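Side-chain contacts in xylan esterase 1 (Thermoanaerobacterium sp. 'JW/SL YS485', PDB 3FCY), which probably hydrolyses acetyl esters of xylan and of cephalosporin C, as a calcium-binding alpha/beta hydrolase of carbohydrate esterase family CE7: residues 109-114 and 339-344; 190-195 and 200-205; 215-218 and 223-226; 78-83 and 129-134. All blocks are in the same frame, centred on the assembly; numbering follows the deposited sequence.

Contact 1: residues 109-114 and 339-344; sequences PALIRF and QFMLEL. With CA (calcium ion), chain D.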
loop_
_atom_site.group_PDB
_atom_site.type_symbol
_atom_site.label_atom_id
_atom_site.label_comp_id
_atom_site.label_asym_id
_atom_site.label_seq_id
_atom_site.Cartn_x
_atom_site.Cartn_y
_atom_site.Cartn_z
ATOM N N PRO A 109 -42.905 21.298 3.957
ATOM C CA PRO A 109 -41.824 20.639 4.697
ATOM C C PRO A 109 -40.462 21.275 4.460
ATOM O O PRO A 109 -40.272 22.054 3.521
ATOM C CB PRO A 109 -41.871 19.196 4.182
ATOM C CG PRO A 109 -43.300 19.027 3.749
ATOM C CD PRO A 109 -43.573 20.339 3.061
ATOM N N ALA A 110 -39.514 20.930 5.322
ATOM C CA ALA A 110 -38.155 21.433 5.208
ATOM C C ALA A 110 -37.196 20.300 5.545
ATOM O O ALA A 110 -37.513 19.407 6.339
ATOM C CB ALA A 110 -37.940 22.610 6.160
ATOM N N LEU A 111 -36.028 20.329 4.917
ATOM C CA LEU A 111 -35.006 19.325 5.161
ATOM C C LEU A 111 -33.727 20.038 5.576
ATOM O O LEU A 111 -33.341 21.032 4.961
ATOM C CB LEU A 111 -34.741 18.504 3.894
ATOM C CG LEU A 111 -33.506 17.581 3.930
ATOM C CD1 LEU A 111 -33.733 16.430 4.903
ATOM C CD2 LEU A 111 -33.238 17.031 2.535
ATOM N N ILE A 112 -33.081 19.538 6.625
ATOM C CA ILE A 112 -31.825 20.116 7.086
ATOM C C ILE A 112 -30.729 19.064 6.909
ATOM O O ILE A 112 -30.767 18.001 7.531
ATOM C CB ILE A 112 -31.880 20.518 8.576
ATOM C CG1 ILE A 112 -33.056 21.468 8.827
ATOM C CG2 ILE A 112 -30.576 21.211 8.968
ATOM C CD1 ILE A 112 -33.263 21.811 10.305
ATOM N N ARG A 113 -29.761 19.357 6.045
ATOM C CA ARG A 113 -28.663 18.429 5.796
ATOM C C ARG A 113 -27.423 18.783 6.609
ATOM O O ARG A 113 -27.117 19.959 6.824
ATOM C CB ARG A 113 -28.290 18.421 4.306
ATOM C CG ARG A 113 -29.136 17.519 3.427
ATOM C CD ARG A 113 -28.633 17.588 1.986
ATOM N NE ARG A 113 -29.163 16.525 1.134
ATOM C CZ ARG A 113 -28.844 15.237 1.251
ATOM N NH1 ARG A 113 -27.991 14.841 2.189
ATOM N NH2 ARG A 113 -29.364 14.344 0.418
ATOM N N PHE A 114 -26.722 17.748 7.058
ATOM C CA PHE A 114 -25.491 17.899 7.825
ATOM C C PHE A 114 -24.409 17.149 7.050
ATOM O O PHE A 114 -24.672 16.089 6.477
ATOM C CB PHE A 114 -25.690 17.341 9.234
ATOM C CG PHE A 114 -26.727 18.094 10.029
ATOM C CD1 PHE A 114 -26.560 19.455 10.293
ATOM C CD2 PHE A 114 -27.878 17.458 10.487
ATOM C CE1 PHE A 114 -27.526 20.174 11.003
ATOM C CE2 PHE A 114 -28.857 18.168 11.201
ATOM C CZ PHE A 114 -28.679 19.529 11.458
ATOM N N GLN A 339 -38.062 9.053 -0.603
ATOM C CA GLN A 339 -39.435 8.588 -0.446
ATOM C C GLN A 339 -39.802 8.694 1.033
ATOM O O GLN A 339 -40.932 9.030 1.377
ATOM C CB GLN A 339 -39.571 7.142 -0.922
ATOM C CG GLN A 339 -39.486 6.961 -2.437
ATOM C CD GLN A 339 -40.596 7.697 -3.182
ATOM O OE1 GLN A 339 -41.739 7.736 -2.729
ATOM N NE2 GLN A 339 -40.261 8.270 -4.337
ATOM N N PHE A 340 -38.830 8.422 1.902
ATOM C CA PHE A 340 -39.035 8.496 3.350
ATOM C C PHE A 340 -39.313 9.946 3.750
ATOM O O PHE A 340 -40.207 10.220 4.557
ATOM C CB PHE A 340 -37.784 7.994 4.076
ATOM C CG PHE A 340 -37.906 7.962 5.580
ATOM C CD1 PHE A 340 -38.760 7.055 6.210
ATOM C CD2 PHE A 340 -37.123 8.802 6.371
ATOM C CE1 PHE A 340 -38.826 6.979 7.606
ATOM C CE2 PHE A 340 -37.181 8.734 7.765
ATOM C CZ PHE A 340 -38.036 7.815 8.382
ATOM N N MET A 341 -38.544 10.872 3.181
ATOM C CA MET A 341 -38.716 12.288 3.490
ATOM C C MET A 341 -40.020 12.830 2.919
ATOM O O MET A 341 -40.664 13.678 3.538
ATOM C CB MET A 341 -37.535 13.110 2.955
ATOM C CG MET A 341 -36.280 13.030 3.827
ATOM S SD MET A 341 -36.566 13.657 5.511
ATOM C CE MET A 341 -34.993 13.315 6.290
ATOM N N LEU A 342 -40.404 12.343 1.742
ATOM C CA LEU A 342 -41.642 12.783 1.113
ATOM C C LEU A 342 -42.838 12.462 2.006
ATOM O O LEU A 342 -43.919 13.023 1.830
ATOM C CB LEU A 342 -41.802 12.141 -0.272
ATOM C CG LEU A 342 -40.895 12.767 -1.342
ATOM C CD1 LEU A 342 -40.993 12.000 -2.659
ATOM C CD2 LEU A 342 -41.301 14.228 -1.538
ATOM N N GLU A 343 -42.634 11.563 2.967
ATOM C CA GLU A 343 -43.682 11.201 3.921
ATOM C C GLU A 343 -44.028 12.403 4.810
ATOM O O GLU A 343 -44.933 12.329 5.630
ATOM C CB GLU A 343 -43.221 10.043 4.823
ATOM C CG GLU A 343 -43.279 8.651 4.193
ATOM C CD GLU A 343 -42.699 7.568 5.107
ATOM O OE1 GLU A 343 -42.814 7.686 6.347
ATOM O OE2 GLU A 343 -42.138 6.588 4.580
ATOM N N LEU A 344 -43.294 13.505 4.679
ATOM C CA LEU A 344 -43.582 14.682 5.498
ATOM C C LEU A 344 -44.856 15.400 5.037
ATOM O O LEU A 344 -45.508 16.088 5.822
ATOM C CB LEU A 344 -42.388 15.648 5.483
ATOM C CG LEU A 344 -41.179 15.142 6.280
ATOM C CD1 LEU A 344 -39.961 16.030 6.029
ATOM C CD2 LEU A 344 -41.536 15.108 7.765
HETATM CA CA CA D . -47.258 11.507 4.730
HETATM O O HOH W 1 -47.061 10.908 2.063
#

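Contact 2: residues 190-195 and 200-205; sequences IVMNMP and DRVGVM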
loop_
_atom_site.group_PDB
_atom_site.type_symbol
_atom_site.label_atom_id
_atom_site.label_comp_id
_atom_site.label_asym_id
_atom_site.label_seq_id
_atom_site.Cartn_x
_atom_site.Cartn_y
_atom_site.Cartn_z
ATOM N N ILE A 190 -34.752 27.409 14.403
ATOM C CA ILE A 190 -34.789 28.568 13.523
ATOM C C ILE A 190 -35.554 28.199 12.256
ATOM O O ILE A 190 -36.375 28.970 11.766
ATOM C CB ILE A 190 -33.354 29.027 13.148
ATOM C CG1 ILE A 190 -32.677 29.660 14.369
ATOM C CG2 ILE A 190 -33.396 30.006 11.984
ATOM C CD1 ILE A 190 -31.220 30.054 14.139
ATOM N N VAL A 191 -35.279 27.010 11.730
ATOM C CA VAL A 191 -35.948 26.543 10.524
ATOM C C VAL A 191 -37.446 26.409 10.775
ATOM O O VAL A 191 -38.258 26.797 9.939
ATOM C CB VAL A 191 -35.381 25.180 10.072
ATOM C CG1 VAL A 191 -36.271 24.570 8.999
ATOM C CG2 VAL A 191 -33.958 25.365 9.546
ATOM N N MET A 192 -37.801 25.865 11.937
ATOM C CA MET A 192 -39.202 25.682 12.301
ATOM C C MET A 192 -39.938 27.021 12.463
ATOM O O MET A 192 -41.171 27.062 12.444
ATOM C CB MET A 192 -39.306 24.851 13.590
ATOM C CG MET A 192 -38.853 23.400 13.426
ATOM S SD MET A 192 -38.798 22.445 14.974
ATOM C CE MET A 192 -38.489 20.788 14.359
ATOM N N ASN A 193 -39.186 28.109 12.617
ATOM C CA ASN A 193 -39.791 29.433 12.761
ATOM C C ASN A 193 -39.851 30.198 11.444
ATOM O O ASN A 193 -40.334 31.327 11.409
ATOM C CB ASN A 193 -39.037 30.288 13.791
ATOM C CG ASN A 193 -39.473 30.008 15.216
ATOM O OD1 ASN A 193 -40.658 29.804 15.484
ATOM N ND2 ASN A 193 -38.520 30.014 16.143
ATOM N N MET A 194 -39.352 29.599 10.367
ATOM C CA MET A 194 -39.387 30.273 9.074
ATOM C C MET A 194 -40.849 30.356 8.635
ATOM O O MET A 194 -41.627 29.428 8.853
ATOM C CB MET A 194 -38.563 29.504 8.034
ATOM C CG MET A 194 -37.084 29.363 8.384
ATOM S SD MET A 194 -36.143 28.404 7.160
ATOM C CE MET A 194 -34.487 29.103 7.367
ATOM N N PRO A 195 -41.239 31.475 8.016
ATOM C CA PRO A 195 -42.621 31.652 7.564
ATOM C C PRO A 195 -43.164 30.604 6.584
ATOM O O PRO A 195 -44.340 30.251 6.662
ATOM C CB PRO A 195 -42.613 33.064 6.976
ATOM C CG PRO A 195 -41.192 33.231 6.512
ATOM C CD PRO A 195 -40.414 32.640 7.655
ATOM N N ASP A 200 -44.111 21.242 11.929
ATOM C CA ASP A 200 -44.349 19.828 12.212
ATOM C C ASP A 200 -43.934 18.926 11.053
ATOM O O ASP A 200 -44.152 17.717 11.097
ATOM C CB ASP A 200 -45.831 19.566 12.520
ATOM C CG ASP A 200 -46.281 20.193 13.826
ATOM O OD1 ASP A 200 -45.491 20.200 14.795
ATOM O OD2 ASP A 200 -47.439 20.663 13.883
ATOM N N ARG A 201 -43.344 19.514 10.016
ATOM C CA ARG A 201 -42.917 18.748 8.848
ATOM C C ARG A 201 -41.440 19.012 8.519
ATOM O O ARG A 201 -41.098 19.384 7.393
ATOM C CB ARG A 201 -43.804 19.108 7.646
ATOM C CG ARG A 201 -45.312 18.897 7.882
ATOM C CD ARG A 201 -46.145 19.372 6.691
ATOM N NE ARG A 201 -47.583 19.402 6.983
ATOM C CZ ARG A 201 -48.413 18.366 6.856
ATOM N NH1 ARG A 201 -47.967 17.188 6.434
ATOM N NH2 ARG A 201 -49.697 18.510 7.156
ATOM N N VAL A 202 -40.570 18.825 9.507
ATOM C CA VAL A 202 -39.137 19.053 9.320
ATOM C C VAL A 202 -38.336 17.763 9.470
ATOM O O VAL A 202 -38.522 17.011 10.424
ATOM C CB VAL A 202 -38.585 20.096 10.335
ATOM C CG1 VAL A 202 -37.069 20.218 10.192
ATOM C CG2 VAL A 202 -39.233 21.455 10.099
ATOM N N GLY A 203 -37.450 17.518 8.508
ATOM C CA GLY A 203 -36.612 16.335 8.541
ATOM C C GLY A 203 -35.141 16.718 8.498
ATOM O O GLY A 203 -34.784 17.804 8.029
ATOM N N VAL A 204 -34.285 15.835 9.000
ATOM C CA VAL A 204 -32.845 16.079 9.004
ATOM C C VAL A 204 -32.164 14.857 8.401
ATOM O O VAL A 204 -32.650 13.732 8.547
ATOM C CB VAL A 204 -32.316 16.335 10.438
ATOM C CG1 VAL A 204 -33.075 17.503 11.067
ATOM C CG2 VAL A 204 -32.468 15.093 11.292
ATOM N N MET A 205 -31.033 15.075 7.736
ATOM C CA MET A 205 -30.331 13.982 7.076
ATOM C C MET A 205 -28.841 14.244 6.883
ATOM O O MET A 205 -28.404 15.390 6.808
ATOM C CB MET A 205 -30.997 13.733 5.719
ATOM C CG MET A 205 -30.291 12.764 4.798
ATOM S SD MET A 205 -31.306 12.431 3.332
ATOM C CE MET A 205 -31.436 14.057 2.662
#

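Contact 3: residues 215-218 and 223-226; sequences LACA and RVRK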
loop_
_atom_site.group_PDB
_atom_site.type_symbol
_atom_site.label_atom_id
_atom_site.label_comp_id
_atom_site.label_asym_id
_atom_site.label_seq_id
_atom_site.Cartn_x
_atom_site.Cartn_y
_atom_site.Cartn_z
ATOM N N LEU A 215 -28.819 12.530 14.137
ATOM C CA LEU A 215 -29.351 11.878 15.328
ATOM C C LEU A 215 -29.326 12.857 16.500
ATOM O O LEU A 215 -30.306 12.980 17.236
ATOM C CB LEU A 215 -28.523 10.636 15.672
ATOM C CG LEU A 215 -28.522 9.491 14.654
ATOM C CD1 LEU A 215 -27.479 8.460 15.050
ATOM C CD2 LEU A 215 -29.909 8.855 14.575
ATOM N N ALA A 216 -28.203 13.552 16.666
ATOM C CA ALA A 216 -28.059 14.520 17.751
ATOM C C ALA A 216 -29.113 15.615 17.638
ATOM O O ALA A 216 -29.753 15.987 18.624
ATOM C CB ALA A 216 -26.659 15.138 17.730
ATOM N N CYS A 217 -29.287 16.132 16.430
ATOM C CA CYS A 217 -30.257 17.189 16.179
ATOM C C CYS A 217 -31.689 16.766 16.523
ATOM O O CYS A 217 -32.416 17.491 17.207
ATOM C CB CYS A 217 -30.193 17.608 14.712
ATOM S SG CYS A 217 -31.418 18.835 14.257
ATOM N N ALA A 218 -32.088 15.595 16.036
ATOM C CA ALA A 218 -33.433 15.082 16.284
ATOM C C ALA A 218 -33.611 14.713 17.752
ATOM O O ALA A 218 -34.737 14.606 18.244
ATOM C CB ALA A 218 -33.704 13.867 15.402
ATOM N N ARG A 223 -38.934 17.965 18.199
ATOM C CA ARG A 223 -39.969 18.338 17.244
ATOM C C ARG A 223 -39.642 17.834 15.841
ATOM O O ARG A 223 -40.538 17.700 15.003
ATOM C CB ARG A 223 -40.174 19.860 17.225
ATOM C CG ARG A 223 -40.906 20.412 18.451
ATOM C CD ARG A 223 -41.180 21.912 18.318
ATOM N NE ARG A 223 -39.949 22.697 18.344
ATOM C CZ ARG A 223 -39.857 23.971 17.969
ATOM N NH1 ARG A 223 -40.926 24.623 17.532
ATOM N NH2 ARG A 223 -38.687 24.597 18.030
ATOM N N VAL A 224 -38.366 17.559 15.579
ATOM C CA VAL A 224 -37.962 17.047 14.269
ATOM C C VAL A 224 -38.771 15.784 13.984
ATOM O O VAL A 224 -38.780 14.852 14.783
ATOM C CB VAL A 224 -36.454 16.729 14.237
ATOM C CG1 VAL A 224 -36.108 15.943 12.981
ATOM C CG2 VAL A 224 -35.664 18.029 14.281
ATOM N N ARG A 225 -39.429 15.766 12.830
ATOM C CA ARG A 225 -40.311 14.668 12.429
ATOM C C ARG A 225 -39.696 13.457 11.707
ATOM O O ARG A 225 -40.148 12.322 11.911
ATOM C CB ARG A 225 -41.446 15.247 11.574
ATOM C CG ARG A 225 -42.634 14.326 11.393
ATOM C CD ARG A 225 -43.352 14.085 12.713
ATOM N NE ARG A 225 -44.515 13.223 12.529
ATOM C CZ ARG A 225 -44.451 11.938 12.195
ATOM N NH1 ARG A 225 -43.274 11.352 12.011
ATOM N NH2 ARG A 225 -45.571 11.242 12.027
ATOM N N LYS A 226 -38.697 13.693 10.856
ATOM C CA LYS A 226 -38.039 12.613 10.109
ATOM C C LYS A 226 -36.521 12.665 10.262
ATOM O O LYS A 226 -35.929 13.747 10.325
ATOM C CB LYS A 226 -38.384 12.691 8.614
ATOM C CG LYS A 226 -39.821 12.336 8.251
ATOM C CD LYS A 226 -40.180 10.902 8.593
ATOM C CE LYS A 226 -41.592 10.590 8.125
ATOM N NZ LYS A 226 -42.081 9.251 8.538
HETATM O O HOH W 2 -36.953 13.724 16.964
#

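Contact 4: residues 78-83 and 129-134; sequences SFAECY and NYVAAG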
loop_
_atom_site.group_PDB
_atom_site.type_symbol
_atom_site.label_atom_id
_atom_site.label_comp_id
_atom_site.label_asym_id
_atom_site.label_seq_id
_atom_site.Cartn_x
_atom_site.Cartn_y
_atom_site.Cartn_z
ATOM N N SER A 78 -34.288 30.638 -11.040
ATOM C CA SER A 78 -35.562 31.347 -11.141
ATOM C C SER A 78 -36.702 30.754 -10.324
ATOM O O SER A 78 -37.668 31.453 -10.010
ATOM C CB SER A 78 -35.991 31.433 -12.609
ATOM O OG SER A 78 -36.200 30.140 -13.158
ATOM N N PHE A 79 -36.589 29.477 -9.966
ATOM C CA PHE A 79 -37.651 28.800 -9.227
ATOM C C PHE A 79 -37.486 28.735 -7.712
ATOM O O PHE A 79 -38.277 28.084 -7.025
ATOM C CB PHE A 79 -37.827 27.389 -9.780
ATOM C CG PHE A 79 -36.570 26.575 -9.752
ATOM C CD1 PHE A 79 -36.250 25.806 -8.641
ATOM C CD2 PHE A 79 -35.696 26.596 -10.827
ATOM C CE1 PHE A 79 -35.074 25.068 -8.605
ATOM C CE2 PHE A 79 -34.516 25.861 -10.803
ATOM C CZ PHE A 79 -34.204 25.096 -9.691
ATOM N N ALA A 80 -36.468 29.409 -7.189
ATOM C CA ALA A 80 -36.240 29.413 -5.750
ATOM C C ALA A 80 -35.299 30.540 -5.347
ATOM O O ALA A 80 -34.620 31.128 -6.187
ATOM C CB ALA A 80 -35.662 28.071 -5.302
ATOM N N GLU A 81 -35.278 30.835 -4.051
ATOM C CA GLU A 81 -34.408 31.867 -3.508
ATOM C C GLU A 81 -33.267 31.180 -2.763
ATOM O O GLU A 81 -33.503 30.366 -1.869
ATOM C CB GLU A 81 -35.182 32.772 -2.545
ATOM C CG GLU A 81 -36.178 33.711 -3.218
ATOM C CD GLU A 81 -35.532 34.563 -4.294
ATOM O OE1 GLU A 81 -34.465 35.159 -4.026
ATOM O OE2 GLU A 81 -36.087 34.640 -5.408
ATOM N N CYS A 82 -32.037 31.503 -3.143
ATOM C CA CYS A 82 -30.861 30.913 -2.509
ATOM C C CYS A 82 -30.193 31.941 -1.610
ATOM O O CYS A 82 -29.710 32.971 -2.082
ATOM C CB CYS A 82 -29.875 30.425 -3.570
ATOM S SG CYS A 82 -30.521 29.077 -4.586
ATOM N N TYR A 83 -30.172 31.649 -0.315
ATOM C CA TYR A 83 -29.587 32.552 0.671
ATOM C C TYR A 83 -28.509 31.907 1.528
ATOM O O TYR A 83 -28.559 30.709 1.833
ATOM C CB TYR A 83 -30.661 33.060 1.638
ATOM C CG TYR A 83 -31.812 33.812 1.016
ATOM C CD1 TYR A 83 -31.623 35.072 0.448
ATOM C CD2 TYR A 83 -33.100 33.279 1.030
ATOM C CE1 TYR A 83 -32.694 35.786 -0.088
ATOM C CE2 TYR A 83 -34.175 33.982 0.499
ATOM C CZ TYR A 83 -33.966 35.232 -0.058
ATOM O OH TYR A 83 -35.029 35.928 -0.589
ATOM N N ASN A 129 -32.810 18.825 -5.540
ATOM C CA ASN A 129 -33.651 17.660 -5.783
ATOM C C ASN A 129 -34.835 17.683 -4.818
ATOM O O ASN A 129 -35.944 17.301 -5.184
ATOM C CB ASN A 129 -32.841 16.361 -5.650
ATOM C CG ASN A 129 -32.230 16.180 -4.275
ATOM O OD1 ASN A 129 -31.875 17.145 -3.604
ATOM N ND2 ASN A 129 -32.080 14.929 -3.860
ATOM N N TYR A 130 -34.612 18.149 -3.591
ATOM C CA TYR A 130 -35.711 18.237 -2.633
ATOM C C TYR A 130 -36.517 19.518 -2.847
ATOM O O TYR A 130 -37.700 19.581 -2.504
ATOM C CB TYR A 130 -35.201 18.165 -1.191
ATOM C CG TYR A 130 -34.924 16.749 -0.745
ATOM C CD1 TYR A 130 -33.688 16.148 -0.991
ATOM C CD2 TYR A 130 -35.916 15.992 -0.117
ATOM C CE1 TYR A 130 -33.444 14.827 -0.623
ATOM C CE2 TYR A 130 -35.686 14.669 0.255
ATOM C CZ TYR A 130 -34.445 14.094 -0.001
ATOM O OH TYR A 130 -34.200 12.794 0.374
ATOM N N VAL A 131 -35.885 20.539 -3.416
ATOM C CA VAL A 131 -36.596 21.782 -3.689
ATOM C C VAL A 131 -37.624 21.449 -4.774
ATOM O O VAL A 131 -38.719 22.008 -4.801
ATOM C CB VAL A 131 -35.639 22.898 -4.190
ATOM C CG1 VAL A 131 -36.441 24.126 -4.621
ATOM C CG2 VAL A 131 -34.664 23.285 -3.077
ATOM N N ALA A 132 -37.266 20.526 -5.663
ATOM C CA ALA A 132 -38.174 20.106 -6.726
ATOM C C ALA A 132 -39.434 19.521 -6.092
ATOM O O ALA A 132 -40.514 19.560 -6.683
ATOM C CB ALA A 132 -37.509 19.060 -7.616
ATOM N N ALA A 133 -39.283 18.980 -4.887
ATOM C CA ALA A 133 -40.399 18.383 -4.166
ATOM C C ALA A 133 -41.128 19.419 -3.319
ATOM O O ALA A 133 -42.006 19.073 -2.532
ATOM C CB ALA A 133 -39.903 17.243 -3.285
ATOM N N GLY A 134 -40.755 20.687 -3.477
ATOM C CA GLY A 134 -41.407 21.749 -2.728
ATOM C C GLY A 134 -40.873 21.992 -1.327
ATOM O O GLY A 134 -41.472 22.742 -0.555
#

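Contact 1: residues 109-114 and 339-344
L111 and M341 make the closer of the two apolar meetings here, and P109 with L344 makes the other. The methyl CE of M341 comes to 3.6 Å from CD1 of L111, with the sulfur SD behind it at 4.0 Å from the same methyl. The two side chains cross at about a right angle, so only a methyl of the leucine meets the end of the methionine. L111 carries its CG opposite the backbone nitrogen (chi1 169°), and this brings its branch round to the helix, while M341 bends at chi2 (-61°). Further along, P109 and L344 slide past each other in opposite directions, CB of P109 lying 3.8 Å from CB of L344.

The example illustrates how an alpha/beta hydrolase lays a helix against its sheet: the C-terminal helix 333-342 rests on strand 108-114, a central strand flanked by 136-140 and 202-207. All the touching residues are buried, and no hydrogen bond joins the two segments.

Away from the strand, 339-344 turns to solvent, metal and a second subunit. Here E343 is exposed and sends its backbone O to the calcium ion at 2.6 Å, where Y345 O is a further ligand and a water stands 2.7 Å from the metal. The carboxylate of E343 turns elsewhere, its OE1 forming a salt bridge with K226. At the start of the segment Q339 meets the second subunit, NE2 donating to Q76 O of that chain, and L342 packs on V77 of the same neighbour.

Contact 2: residues 190-195 and 200-205
V202 meets M192 and V191 at the end of helix 176-192, and the chain leading up to it is polar. R201 comes just before: its NE forms a salt bridge with D198, and its NH1 is hydrogen-bonded to L344 O, which ties the corner of the chain to the C-terminus. At V202 the strand turns a side chain toward the helix. Its CG2 sits 3.9 Å from CG of M192, while CE of the same methionine reaches 4.1 Å from CB of V202. The chain of M192, extended beyond CG (chi2 174°), runs obliquely over the valine, CG against one methyl and the terminal CE against CB. V191 is looser, with its CG1 4.4 Å from V202 CG2, and it also packs on A110 and I112. From G203 to M205 the strand runs on inside the sheet, G203 bonding through its backbone to strand 108-114 and V204 to K226. The arrangement is the closing half of a beta-alpha-beta crossover from strand 136-140, whose helix passes over strand 108-114 before 202-207 begins. With no hydrogen bond between the segments, their cohesion here rests on dispersion and the burial of valine and methionine carbons, while the polar bonds lie around it.

Contact 3: residues 215-218 and 223-226
V224 lies against A218 and C217 at the point where the chain leaves helix 209-220 for strand 226-230. Its CB points toward the helix and stands 4.0 Å from CA of A218, with the alanine CB scarcely farther off at 4.1 Å. Beyond CB the side chain divides its work. CG1, placed opposite the backbone nitrogen by a chi1 of 169°, meets CB of A218 at 4.0 Å. CG2, opposite the carbonyl carbon, turns to C217, the residue before A218 in the helix, and approaches its SG, at 4.3 Å the looser of the two methyl contacts. The valine thus lies against two consecutive helix residues, CG1 on the alanine methyl and CG2 between the A218 backbone and the C217 sulfur.

The segments make no direct hydrogen bond, but a water lies between their backbones, 2.7 Å from A218 O and 3.1 Å from V224 O. Other acceptors compete for its two hydrogens, so both bonds need not be present at the same moment. A methyl-lined contact and a shared water are therefore found side by side.

Strand 202-207, helix 209-220 and strand 226-230 form a beta-alpha-beta crossover between neighbouring parallel strands, and the predicted nucleophile S208 begins the turn into the helix, in a sequence that fits a nucleophile elbow. V224 closes the far end of this unit. V204 of strand 202-207 touches both V224 and C217, A218 packs on V227 of strand 226-230, and C217 also touches T184 and A188 of the adjacent helix 176-192.

Contact 4: residues 78-83 and 129-134
V131 has the largest share of the buried surface, and one of its methyls, CG1, serves both partners, A80 and F79. CG1 lies 4.1 Å from CB of A80, where strand 80-88 begins, and 4.3 Å from CE1 of F79. With chi1 at 173°, CG1 stands opposite the backbone nitrogen and projects from the short helix toward the strand. It comes to F79 at the rim, near the plane of the ring, so the valine does not lie over the aromatic face. F79 and A80 both direct their CB atoms toward 129-134, and the methyl of the alanine completes the meeting beside the ring.

The turn that carries V131 is set by its own backbone. G134, at a positive phi of 84°, is the C' residue of a Schellman motif: G134 N bonds to V131 O at 2.8 Å, and F135 N reaches Y130 O. V131 therefore both faces the strand and supplies a carbonyl to the end of its helix. The next stop of the chain is strand 136-140, next to 94-102 in the sheet, and I100 of that neighbouring strand touches both A80 and V131.

Outward, the contact borders the assembly, for F79 packs on A133 of a second subunit and A132 faces A132 of that chain. A133 O also accepts a hydrogen bond from Y345 OH in its own chain. Across the two segments themselves there is neither charge nor hydrogen bond, and the small area of 82 Å² implies a modest, purely apolar touch.

How the contacts relate
All four contacts are apolar and free of direct hydrogen bonds between their segments, yet their settings differ. Contacts 1, 2 and 3 cluster round the parallel strands, their touching residues all buried, contact 3 nearest the middle of the chain. Strand 202-207 lies between strand 108-114 of contact 1 and strand 226-230, into which 223-226 leads. K226 packs on M341 and L344. The centre of contact 4 is about 23 Å from the centre of the chain, the farthest of the four; it includes the partly exposed F79 at the border with the second subunit, and Y130 joins it to L111 and M341. Contact 1 meets that subunit too and holds calcium; contact 3 holds a bridging water.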